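Local coordinates for endopolygalacturonase (Chondrostereum purpureum, PDB 1KCD), which probably hydrolyses internal alpha-1,4-galacturonosyl links of polygalacturonate, as a member of glycosyl hydrolase family 28, at residues A[96-101]-A[118-123]; A[151-156]-A[172-177]; A[168-173]-A[190-195]. One frame throughout, in Å; residues are numbered along the deposited sequence.

In the fold
All three contacts join neighbouring turns of the right-handed parallel beta-helix expected of this family; contacts 1 and 2 lie along one sheet, contact 3 on another. Contact 1 and contact 2 have centres about 10 Å apart, and strand 122-127 lies beside strand 155-158; the N of Ala-121 and the O of Asp-153 are 2.8 Å apart there. Contacts 2 and 3, with centres about 7 Å apart, share Gln-172 and Asp-173 and are tied by the disulfide Cys-175 to Cys-191. Contacts 1 and 3 do not touch, their nearest atoms being about 7 Å apart. GTK meets all three contacts, whereas GTR meets contacts 2 and 3, placing these at the heart of the sugar-binding cleft.

Contact 1 of 3, residues A[96-101]-A[118-123]; sequences KPHPFL and PAQAIS. With GTK (beta-D-galactofuranuronic acid), chain B.
The His-98 imidazole and the Gln-120 amide run side by side and point the same way, with planes 22° apart. Gln-120 OE1 comes in obliquely at the root of the ring, 3.1 Å from His-98 CB and close to ND1 without bonding it, while Lys-96 O lies in plane at the ring's edge. On one face of the Phe-100 ring sits CD1 of Leu-101, 3.5 Å above the plane and offset toward the rim; Phe-51 makes an edge-to-face pair with this ring. A bend at chi2 (93°) turns the Gln-120 amide so that OE1 faces His-98 and NE2 reaches the sugar, donating to GTK O1 at 3.2 Å. An amide suits this spot because NE2 can donate to the sugar while the flat group runs beside the imidazole.

Prolines pack the stretch before the strands. Pro-97 crosses Pro-118 at about a right angle, its CD 3.7 Å from Pro-118 CB. Pro-99, after a cis peptide, lays CG 3.5 Å from Ser-123 CB. A water accepts from Ala-119 N and donates to Pro-97 O and Gln-120 O, bridging backbones too far apart here to pair directly.

Further along they do pair. Phe-100 N donates to Gln-120 O (2.9 Å), Leu-101 N makes an almost straight bond to Ala-121 O (2.9 Å), and Ser-123 N returns to Leu-101 O (2.8 Å). This starts the parallel ladder of strands 101-104 and 122-127. Leu-101 and Ile-122 turn into the core against Val-114 of strand 108-115, and strand 155-158 flanks 122-127 on its other edge.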
loop_
_atom_site.group_PDB
_atom_site.type_symbol
_atom_site.label_atom_id
_atom_site.label_comp_id
_atom_site.label_asym_id
_atom_site.label_seq_id
_atom_site.Cartn_x
_atom_site.Cartn_y
_atom_site.Cartn_z
ATOM N N LYS A 96 10.565 -9.848 11.893
ATOM C CA LYS A 96 9.558 -10.111 10.878
ATOM C C LYS A 96 10.196 -10.007 9.508
ATOM O O LYS A 96 10.594 -8.900 9.142
ATOM C CB LYS A 96 8.387 -9.112 10.976
ATOM C CG LYS A 96 7.904 -8.741 12.409
ATOM C CD LYS A 96 7.314 -9.930 13.128
ATOM C CE LYS A 96 6.569 -9.482 14.426
ATOM N NZ LYS A 96 7.386 -8.658 15.416
ATOM N N PRO A 97 10.344 -11.066 8.717
ATOM C CA PRO A 97 10.874 -10.882 7.352
ATOM C C PRO A 97 9.985 -9.943 6.591
ATOM O O PRO A 97 8.793 -10.196 6.448
ATOM C CB PRO A 97 10.888 -12.302 6.790
ATOM C CG PRO A 97 10.945 -13.202 8.004
ATOM C CD PRO A 97 10.114 -12.480 9.055
ATOM N N HIS A 98 10.520 -8.851 6.068
ATOM C CA HIS A 98 9.686 -7.873 5.351
ATOM C C HIS A 98 10.573 -7.156 4.324
ATOM O O HIS A 98 11.783 -6.989 4.556
ATOM C CB HIS A 98 9.016 -6.909 6.318
ATOM C CG HIS A 98 9.959 -5.969 7.003
ATOM N ND1 HIS A 98 10.183 -4.664 6.611
ATOM C CD2 HIS A 98 10.730 -6.192 8.085
ATOM C CE1 HIS A 98 11.065 -4.146 7.435
ATOM N NE2 HIS A 98 11.414 -5.020 8.332
ATOM N N PRO A 99 9.976 -6.695 3.222
ATOM C CA PRO A 99 8.638 -7.050 2.800
ATOM C C PRO A 99 8.612 -8.540 2.505
ATOM O O PRO A 99 9.667 -9.206 2.384
ATOM C CB PRO A 99 8.452 -6.214 1.516
ATOM C CG PRO A 99 9.856 -6.145 0.968
ATOM C CD PRO A 99 10.723 -5.952 2.200
ATOM N N PHE A 100 7.421 -9.123 2.342
ATOM C CA PHE A 100 7.338 -10.534 1.994
ATOM C C PHE A 100 7.707 -10.730 0.517
ATOM O O PHE A 100 8.622 -11.500 0.173
ATOM C CB PHE A 100 5.940 -11.033 2.387
ATOM C CG PHE A 100 5.667 -12.498 2.115
ATOM C CD1 PHE A 100 6.661 -13.464 1.958
ATOM C CD2 PHE A 100 4.348 -12.888 1.996
ATOM C CE1 PHE A 100 6.309 -14.796 1.675
ATOM C CE2 PHE A 100 3.999 -14.216 1.777
ATOM C CZ PHE A 100 4.987 -15.152 1.599
ATOM N N LEU A 101 6.962 -10.060 -0.369
ATOM C CA LEU A 101 7.200 -10.098 -1.786
ATOM C C LEU A 101 7.761 -8.755 -2.254
ATOM O O LEU A 101 7.353 -7.691 -1.743
ATOM C CB LEU A 101 5.897 -10.283 -2.584
ATOM C CG LEU A 101 5.366 -11.705 -2.724
ATOM C CD1 LEU A 101 4.980 -12.373 -1.462
ATOM C CD2 LEU A 101 4.122 -11.748 -3.644
ATOM N N PRO A 118 4.444 -11.948 7.236
ATOM C CA PRO A 118 4.981 -11.621 8.571
ATOM C C PRO A 118 4.749 -10.164 8.940
ATOM O O PRO A 118 4.418 -9.925 10.122
ATOM C CB PRO A 118 6.463 -11.992 8.455
ATOM C CG PRO A 118 6.476 -13.137 7.416
ATOM C CD PRO A 118 5.447 -12.685 6.395
ATOM N N ALA A 119 4.970 -9.267 7.999
ATOM C CA ALA A 119 4.679 -7.835 8.239
ATOM C C ALA A 119 4.345 -7.247 6.886
ATOM O O ALA A 119 3.341 -7.702 6.300
ATOM C CB ALA A 119 5.810 -7.175 8.979
ATOM N N GLN A 120 5.067 -6.295 6.343
ATOM C CA GLN A 120 4.622 -5.629 5.118
ATOM C C GLN A 120 4.558 -6.663 3.992
ATOM O O GLN A 120 5.493 -7.480 3.822
ATOM C CB GLN A 120 5.597 -4.542 4.733
ATOM C CG GLN A 120 5.577 -3.380 5.760
ATOM C CD GLN A 120 6.623 -3.572 6.837
ATOM O OE1 GLN A 120 7.031 -4.646 7.212
ATOM N NE2 GLN A 120 7.064 -2.461 7.442
ATOM N N ALA A 121 3.473 -6.655 3.227
ATOM C CA ALA A 121 3.180 -7.766 2.315
ATOM C C ALA A 121 3.865 -7.619 0.971
ATOM O O ALA A 121 4.770 -8.414 0.631
ATOM C CB ALA A 121 1.673 -7.952 2.169
ATOM N N ILE A 122 3.500 -6.603 0.195
ATOM C CA ILE A 122 4.068 -6.458 -1.161
ATOM C C ILE A 122 4.755 -5.114 -1.337
ATOM O O ILE A 122 4.098 -4.062 -1.203
ATOM C CB ILE A 122 2.944 -6.625 -2.205
ATOM C CG1 ILE A 122 2.218 -7.965 -2.025
ATOM C CG2 ILE A 122 3.501 -6.478 -3.628
ATOM C CD1 ILE A 122 1.064 -8.146 -2.998
ATOM N N SER A 123 6.056 -5.166 -1.621
ATOM C CA SER A 123 6.815 -3.957 -1.977
ATOM C C SER A 123 6.867 -3.855 -3.492
ATOM O O SER A 123 7.246 -4.821 -4.138
ATOM C CB SER A 123 8.203 -4.095 -1.361
ATOM O OG SER A 123 9.021 -3.019 -1.765
HETATM C C1 GTK B . 5.401 0.605 6.744
HETATM O O1 GTK B . 6.710 0.470 6.205
HETATM C C2 GTK B . 5.267 0.090 8.150
HETATM O O2 GTK B . 3.861 -0.120 8.422
HETATM C C3 GTK B . 5.672 1.328 8.982
HETATM O O3 GTK B . 7.031 1.159 9.358
HETATM C C4 GTK B . 5.597 2.501 7.997
HETATM O O4 GTK B . 5.147 1.998 6.748
HETATM C C5 GTK B . 4.818 3.721 8.480
HETATM O O5 GTK B . 3.446 3.393 8.324
HETATM C C6 GTK B . 5.048 5.044 7.813
HETATM O O6B GTK B . 6.280 5.533 7.958
HETATM O O6A GTK B . 4.212 5.640 7.157
HETATM O O HOH W 1 6.240 -9.565 5.522
#

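Contact 2 of 3, residues A[151-156]-A[172-177]; sequences NTDGFD and QDDCIA. With GTK (beta-D-galactofuranuronic acid), chain B; GTR (beta-D-galactopyranuronic acid), chain C.
Thr-152 OG1 bonds both the side chain and the backbone of Gln-172. It gives its proton to Gln-172 OE1 at 2.7 Å, from above the carbonyl plane, and accepts from Gln-172 N at 2.9 Å. A chi1 of 43° sets OG1 between its own backbone N and carbonyl carbon, facing Gln-172; a hydroxyl suits the place because it can give and accept at once. Asp-140 and Asp-144 hold the other end of the Gln-172 amide.

Among backbone bonds, Gly-154 N to Asp-174 O leads in, and parallel pairing begins at Phe-155 and Ile-176, with Phe-155 N bonded to Cys-175 O and Ala-177 N to Phe-155 O (2.9 Å). Gly-154, without a side chain, lets its CA come 3.3 Å from Cys-175 O. Apolar packing is modest, with Phe-155 CB 4.1 Å from Ile-176 CG1 on the core face.

Carboxylates gather beside the bound sugars, where the segments lead into the strands. Those of Asp-153 and Asp-173 lie side by side, planes 10° apart, with OD1 of Asp-153 3.4 Å from OD2 of Asp-173. Asp-174 N donates to Asp-173 OD2, helping to orient that group, while Asp-174 is bonded by Ser-198 and salt-bridged to Lys-228 and Arg-226.

Asn-151 ND2 donates to GTK O2 (2.9 Å) and to GTR O3, spanning both sugars. Carboxylates gathered beside two bound galacturonates, within the NTDG and QDD sequences characteristic of family 28, are consistent with a glycosidic cleavage site.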
loop_
_atom_site.group_PDB
_atom_site.type_symbol
_atom_site.label_atom_id
_atom_site.label_comp_id
_atom_site.label_asym_id
_atom_site.label_seq_id
_atom_site.Cartn_x
_atom_site.Cartn_y
_atom_site.Cartn_z
ATOM N N ASN A 151 1.895 -3.781 11.223
ATOM C CA ASN A 151 2.740 -3.359 10.093
ATOM C C ASN A 151 2.591 -4.265 8.880
ATOM O O ASN A 151 3.539 -4.452 8.110
ATOM C CB ASN A 151 4.243 -3.227 10.462
ATOM C CG ASN A 151 4.443 -2.184 11.537
ATOM O OD1 ASN A 151 4.956 -2.499 12.617
ATOM N ND2 ASN A 151 4.121 -0.940 11.239
ATOM N N THR A 152 1.350 -4.757 8.717
ATOM C CA THR A 152 1.025 -5.683 7.629
ATOM C C THR A 152 0.512 -4.951 6.396
ATOM O O THR A 152 -0.510 -5.297 5.801
ATOM C CB THR A 152 0.004 -6.733 8.122
ATOM O OG1 THR A 152 -0.978 -6.044 8.908
ATOM C CG2 THR A 152 0.684 -7.793 8.993
ATOM N N ASP A 153 1.262 -3.932 5.966
ATOM C CA ASP A 153 0.861 -3.141 4.822
ATOM C C ASP A 153 0.533 -4.011 3.622
ATOM O O ASP A 153 1.237 -4.970 3.311
ATOM C CB ASP A 153 2.001 -2.207 4.354
ATOM C CG ASP A 153 2.518 -1.198 5.374
ATOM O OD1 ASP A 153 2.484 -1.536 6.567
ATOM O OD2 ASP A 153 2.998 -0.119 4.975
ATOM N N GLY A 154 -0.527 -3.637 2.884
ATOM C CA GLY A 154 -0.859 -4.424 1.681
ATOM C C GLY A 154 0.169 -4.172 0.596
ATOM O O GLY A 154 0.843 -5.113 0.120
ATOM N N PHE A 155 0.311 -2.924 0.176
ATOM C CA PHE A 155 1.218 -2.533 -0.879
ATOM C C PHE A 155 2.020 -1.320 -0.414
ATOM O O PHE A 155 1.403 -0.310 -0.070
ATOM C CB PHE A 155 0.455 -2.119 -2.147
ATOM C CG PHE A 155 -0.507 -3.174 -2.647
ATOM C CD1 PHE A 155 -0.004 -4.128 -3.578
ATOM C CD2 PHE A 155 -1.811 -3.237 -2.216
ATOM C CE1 PHE A 155 -0.890 -5.103 -4.061
ATOM C CE2 PHE A 155 -2.645 -4.223 -2.684
ATOM C CZ PHE A 155 -2.198 -5.185 -3.587
ATOM N N ASP A 156 3.335 -1.434 -0.458
ATOM C CA ASP A 156 4.216 -0.266 -0.217
ATOM C C ASP A 156 4.836 0.090 -1.544
ATOM O O ASP A 156 5.539 -0.758 -2.119
ATOM C CB ASP A 156 5.281 -0.595 0.819
ATOM C CG ASP A 156 4.649 -0.810 2.197
ATOM O OD1 ASP A 156 3.732 -0.015 2.558
ATOM O OD2 ASP A 156 5.127 -1.729 2.895
ATOM N N GLN A 172 -3.652 -4.946 9.034
ATOM C CA GLN A 172 -3.573 -4.188 10.273
ATOM C C GLN A 172 -2.776 -2.907 10.103
ATOM O O GLN A 172 -2.432 -2.299 11.111
ATOM C CB GLN A 172 -2.988 -5.029 11.424
ATOM C CG GLN A 172 -3.838 -6.250 11.770
ATOM C CD GLN A 172 -3.620 -7.420 10.817
ATOM O OE1 GLN A 172 -2.492 -7.722 10.379
ATOM N NE2 GLN A 172 -4.673 -8.123 10.450
ATOM N N ASP A 173 -2.450 -2.509 8.870
ATOM C CA ASP A 173 -1.734 -1.250 8.699
ATOM C C ASP A 173 -2.181 -0.676 7.353
ATOM O O ASP A 173 -3.292 -1.028 6.873
ATOM C CB ASP A 173 -0.194 -1.433 8.756
ATOM C CG ASP A 173 0.521 -0.148 9.141
ATOM O OD1 ASP A 173 0.911 0.014 10.327
ATOM O OD2 ASP A 173 0.668 0.765 8.295
ATOM N N ASP A 174 -1.406 0.221 6.747
ATOM C CA ASP A 174 -1.902 0.847 5.505
ATOM C C ASP A 174 -2.343 -0.190 4.494
ATOM O O ASP A 174 -1.642 -1.171 4.233
ATOM C CB ASP A 174 -0.781 1.727 4.913
ATOM C CG ASP A 174 -0.549 2.957 5.756
ATOM O OD1 ASP A 174 -1.561 3.600 6.157
ATOM O OD2 ASP A 174 0.642 3.313 5.961
ATOM N N CYS A 175 -3.478 0.059 3.872
ATOM C CA CYS A 175 -3.897 -0.749 2.735
ATOM C C CYS A 175 -2.869 -0.646 1.604
ATOM O O CYS A 175 -2.387 -1.601 1.032
ATOM C CB CYS A 175 -5.311 -0.282 2.349
ATOM S SG CYS A 175 -6.014 -1.337 1.041
ATOM N N ILE A 176 -2.543 0.619 1.296
ATOM C CA ILE A 176 -1.437 1.010 0.424
ATOM C C ILE A 176 -0.755 2.178 1.110
ATOM O O ILE A 176 -1.438 3.017 1.743
ATOM C CB ILE A 176 -1.893 1.414 -0.977
ATOM C CG1 ILE A 176 -0.711 1.828 -1.854
ATOM C CG2 ILE A 176 -3.002 2.483 -0.943
ATOM C CD1 ILE A 176 -1.030 1.949 -3.339
ATOM N N ALA A 177 0.581 2.235 0.990
ATOM C CA ALA A 177 1.360 3.391 1.358
ATOM C C ALA A 177 2.188 3.775 0.133
ATOM O O ALA A 177 3.047 2.942 -0.278
ATOM C CB ALA A 177 2.258 3.097 2.553
HETATM C C1 GTK B . 5.401 0.605 6.744
HETATM O O1 GTK B . 6.710 0.470 6.205
HETATM C C2 GTK B . 5.267 0.090 8.150
HETATM O O2 GTK B . 3.861 -0.120 8.422
HETATM C C3 GTK B . 5.672 1.328 8.982
HETATM O O3 GTK B . 7.031 1.159 9.358
HETATM C C4 GTK B . 5.597 2.501 7.997
HETATM O O4 GTK B . 5.147 1.998 6.748
HETATM C C5 GTK B . 4.818 3.721 8.480
HETATM O O5 GTK B . 3.446 3.393 8.324
HETATM C C6 GTK B . 5.048 5.044 7.813
HETATM O O6B GTK B . 6.280 5.533 7.958
HETATM O O6A GTK B . 4.212 5.640 7.157
HETATM C C1 GTR C . 1.076 2.426 13.934
HETATM C C2 GTR C . 2.338 1.587 13.608
HETATM C C3 GTR C . 3.304 2.462 13.016
HETATM C C4 GTR C . 2.806 3.105 11.645
HETATM C C5 GTR C . 1.464 3.770 12.023
HETATM C C6 GTR C . 0.787 4.307 10.771
HETATM O O1 GTR C . 0.069 1.571 14.433
HETATM O O2 GTR C . 2.851 1.064 14.874
HETATM O O3 GTR C . 4.524 1.708 12.654
HETATM O O4 GTR C . 2.606 2.063 10.640
HETATM O O5 GTR C . 0.574 2.829 12.650
HETATM O O6A GTR C . -0.257 3.801 10.306
HETATM O O6B GTR C . 1.327 5.284 10.227
#

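Contact 3 of 3, residues A[168-173]-A[190-195]; sequences IVKNQD and QCSGGH. With GTR (beta-D-galactopyranuronic acid), chain C; GTK (beta-D-galactofuranuronic acid), chain B.
His-195 is brought against Asp-173 by its first torsion: with CG anti to the carbonyl carbon (chi1 -63°), the imidazole lies flat against the backbone at Asp-173. Asp-173 CA then stands over one ring face, 3.8 Å from the centroid and 14° off the normal, in a CH-pi contact. Asn-171 has CG between its backbone N and carbonyl carbon (chi1 69°), which puts OD1 3.4 Å from Gly-194 CA and leaves ND2 pointing at Thr-152 O and Asp-174 O, which it bonds. An asparagine suits this bend because its amide can link carbonyls of adjacent turns.

Set this way, the His-195 ring uses ND1 to donate to O6A of GTR at 2.7 Å, the acceptor lying at the ring's edge, near its plane. An imidazole serves here by combining an in-plane donor with a flat face for packing. His-195 N also donates to Asp-173 O (2.8 Å) from well above the carbonyl plane, a short link, though one off the carbonyl's lone pairs, that ties the backbones together.

Two glycines make the close approach possible. Gly-193 has a positive phi, a conformation easily reached without a side chain, and Gly-194 CA lies 3.3 Å from Asp-173 O.

Before the bend, strands 168-170 and 190-192 form a regular parallel ladder. Val-169 N donates to Gln-190 O, Ser-192 N to Val-169 O (2.8 Å), and Asn-171 N to Ser-192 O (3.1 Å). On the outer face Ser-192 OG touches Lys-170 CG and binds a water that donates to Val-169 O. On the inner face Cys-191 is disulfide-bonded to Cys-175.

Parallel strands stacked turn upon turn make the right-handed beta-helix of family 28, and here the turns after them bring Asp-173 and His-195 to the galacturonate; His-195 is a predicted active-site residue.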
loop_
_atom_site.group_PDB
_atom_site.type_symbol
_atom_site.label_atom_id
_atom_site.label_comp_id
_atom_site.label_asym_id
_atom_site.label_seq_id
_atom_site.Cartn_x
_atom_site.Cartn_y
_atom_site.Cartn_z
ATOM N N ILE A 168 -7.769 -6.694 -2.994
ATOM C CA ILE A 168 -8.439 -6.806 -1.707
ATOM C C ILE A 168 -7.352 -6.879 -0.646
ATOM O O ILE A 168 -6.461 -7.723 -0.787
ATOM C CB ILE A 168 -9.315 -8.048 -1.675
ATOM C CG1 ILE A 168 -10.492 -7.938 -2.649
ATOM C CG2 ILE A 168 -9.839 -8.342 -0.285
ATOM C CD1 ILE A 168 -11.255 -9.243 -2.783
ATOM N N VAL A 169 -7.454 -6.034 0.387
ATOM C CA VAL A 169 -6.487 -6.091 1.487
ATOM C C VAL A 169 -7.221 -6.158 2.817
ATOM O O VAL A 169 -7.993 -5.243 3.099
ATOM C CB VAL A 169 -5.577 -4.866 1.474
ATOM C CG1 VAL A 169 -4.591 -4.916 2.658
ATOM C CG2 VAL A 169 -4.847 -4.740 0.139
ATOM N N LYS A 170 -6.927 -7.188 3.584
ATOM C CA LYS A 170 -7.440 -7.385 4.955
ATOM C C LYS A 170 -6.241 -7.410 5.850
ATOM O O LYS A 170 -5.442 -8.340 5.771
ATOM C CB LYS A 170 -8.219 -8.698 5.012
ATOM C CG LYS A 170 -9.354 -8.765 3.996
ATOM C CD LYS A 170 -10.126 -10.086 4.123
ATOM C CE LYS A 170 -11.374 -10.051 3.227
ATOM N NZ LYS A 170 -12.077 -11.358 3.279
ATOM N N ASN A 171 -6.017 -6.360 6.641
ATOM C CA ASN A 171 -4.739 -6.289 7.320
ATOM C C ASN A 171 -4.832 -5.398 8.554
ATOM O O ASN A 171 -5.948 -5.167 9.083
ATOM C CB ASN A 171 -3.644 -5.804 6.341
ATOM C CG ASN A 171 -3.870 -4.347 5.985
ATOM O OD1 ASN A 171 -4.926 -3.779 6.216
ATOM N ND2 ASN A 171 -2.797 -3.717 5.445
ATOM N N GLN A 172 -3.652 -4.946 9.034
ATOM C CA GLN A 172 -3.573 -4.188 10.273
ATOM C C GLN A 172 -2.776 -2.907 10.103
ATOM O O GLN A 172 -2.432 -2.299 11.111
ATOM C CB GLN A 172 -2.988 -5.029 11.424
ATOM C CG GLN A 172 -3.838 -6.250 11.770
ATOM C CD GLN A 172 -3.620 -7.420 10.817
ATOM O OE1 GLN A 172 -2.492 -7.722 10.379
ATOM N NE2 GLN A 172 -4.673 -8.123 10.450
ATOM N N ASP A 173 -2.450 -2.509 8.870
ATOM C CA ASP A 173 -1.734 -1.250 8.699
ATOM C C ASP A 173 -2.181 -0.676 7.353
ATOM O O ASP A 173 -3.292 -1.028 6.873
ATOM C CB ASP A 173 -0.194 -1.433 8.756
ATOM C CG ASP A 173 0.521 -0.148 9.141
ATOM O OD1 ASP A 173 0.911 0.014 10.327
ATOM O OD2 ASP A 173 0.668 0.765 8.295
ATOM N N GLN A 190 -10.541 -2.936 -2.370
ATOM C CA GLN A 190 -11.291 -3.056 -1.126
ATOM C C GLN A 190 -10.273 -3.205 0.001
ATOM O O GLN A 190 -9.457 -4.145 -0.083
ATOM C CB GLN A 190 -12.209 -4.266 -1.153
ATOM C CG GLN A 190 -13.260 -4.020 -2.259
ATOM C CD GLN A 190 -13.999 -5.326 -2.508
ATOM O OE1 GLN A 190 -14.667 -5.742 -1.569
ATOM N NE2 GLN A 190 -13.865 -5.870 -3.709
ATOM N N CYS A 191 -10.335 -2.300 0.961
ATOM C CA CYS A 191 -9.429 -2.252 2.101
ATOM C C CYS A 191 -10.221 -2.447 3.387
ATOM O O CYS A 191 -11.175 -1.680 3.563
ATOM C CB CYS A 191 -8.734 -0.904 2.199
ATOM S SG CYS A 191 -7.805 -0.397 0.718
ATOM N N SER A 192 -9.837 -3.400 4.224
ATOM C CA SER A 192 -10.488 -3.492 5.536
ATOM C C SER A 192 -9.505 -3.834 6.636
ATOM O O SER A 192 -8.466 -4.492 6.372
ATOM C CB SER A 192 -11.637 -4.554 5.494
ATOM O OG SER A 192 -11.099 -5.823 5.134
ATOM N N GLY A 193 -9.849 -3.403 7.868
ATOM C CA GLY A 193 -9.115 -3.766 9.064
ATOM C C GLY A 193 -7.909 -2.902 9.372
ATOM O O GLY A 193 -7.488 -2.896 10.524
ATOM N N GLY A 194 -7.331 -2.257 8.359
ATOM C CA GLY A 194 -6.034 -1.618 8.527
ATOM C C GLY A 194 -6.124 -0.114 8.811
ATOM O O GLY A 194 -6.960 0.331 9.584
ATOM N N HIS A 195 -5.148 0.611 8.236
ATOM C CA HIS A 195 -4.978 2.046 8.507
ATOM C C HIS A 195 -5.330 2.898 7.316
ATOM O O HIS A 195 -5.005 4.099 7.358
ATOM C CB HIS A 195 -3.552 2.339 9.007
ATOM C CG HIS A 195 -3.289 1.643 10.322
ATOM N ND1 HIS A 195 -2.065 1.891 10.938
ATOM C CD2 HIS A 195 -3.986 0.791 11.092
ATOM C CE1 HIS A 195 -2.035 1.175 12.073
ATOM N NE2 HIS A 195 -3.181 0.498 12.184
HETATM C C1 GTR C . 1.076 2.426 13.934
HETATM C C2 GTR C . 2.338 1.587 13.608
HETATM C C3 GTR C . 3.304 2.462 13.016
HETATM C C4 GTR C . 2.806 3.105 11.645
HETATM C C5 GTR C . 1.464 3.770 12.023
HETATM C C6 GTR C . 0.787 4.307 10.771
HETATM O O1 GTR C . 0.069 1.571 14.433
HETATM O O2 GTR C . 2.851 1.064 14.874
HETATM O O3 GTR C . 4.524 1.708 12.654
HETATM O O4 GTR C . 2.606 2.063 10.640
HETATM O O5 GTR C . 0.574 2.829 12.650
HETATM O O6A GTR C . -0.257 3.801 10.306
HETATM O O6B GTR C . 1.327 5.284 10.227
HETATM C C1 GTK B . 5.401 0.605 6.744
HETATM O O1 GTK B . 6.710 0.470 6.205
HETATM C C2 GTK B . 5.267 0.090 8.150
HETATM O O2 GTK B . 3.861 -0.120 8.422
HETATM C C3 GTK B . 5.672 1.328 8.982
HETATM O O3 GTK B . 7.031 1.159 9.358
HETATM C C4 GTK B . 5.597 2.501 7.997
HETATM O O4 GTK B . 5.147 1.998 6.748
HETATM C C5 GTK B . 4.818 3.721 8.480
HETATM O O5 GTK B . 3.446 3.393 8.324
HETATM C C6 GTK B . 5.048 5.044 7.813
HETATM O O6B GTK B . 6.280 5.533 7.958
HETATM O O6A GTK B . 4.212 5.640 7.157
HETATM O O HOH W 2 -11.095 -5.727 2.281
#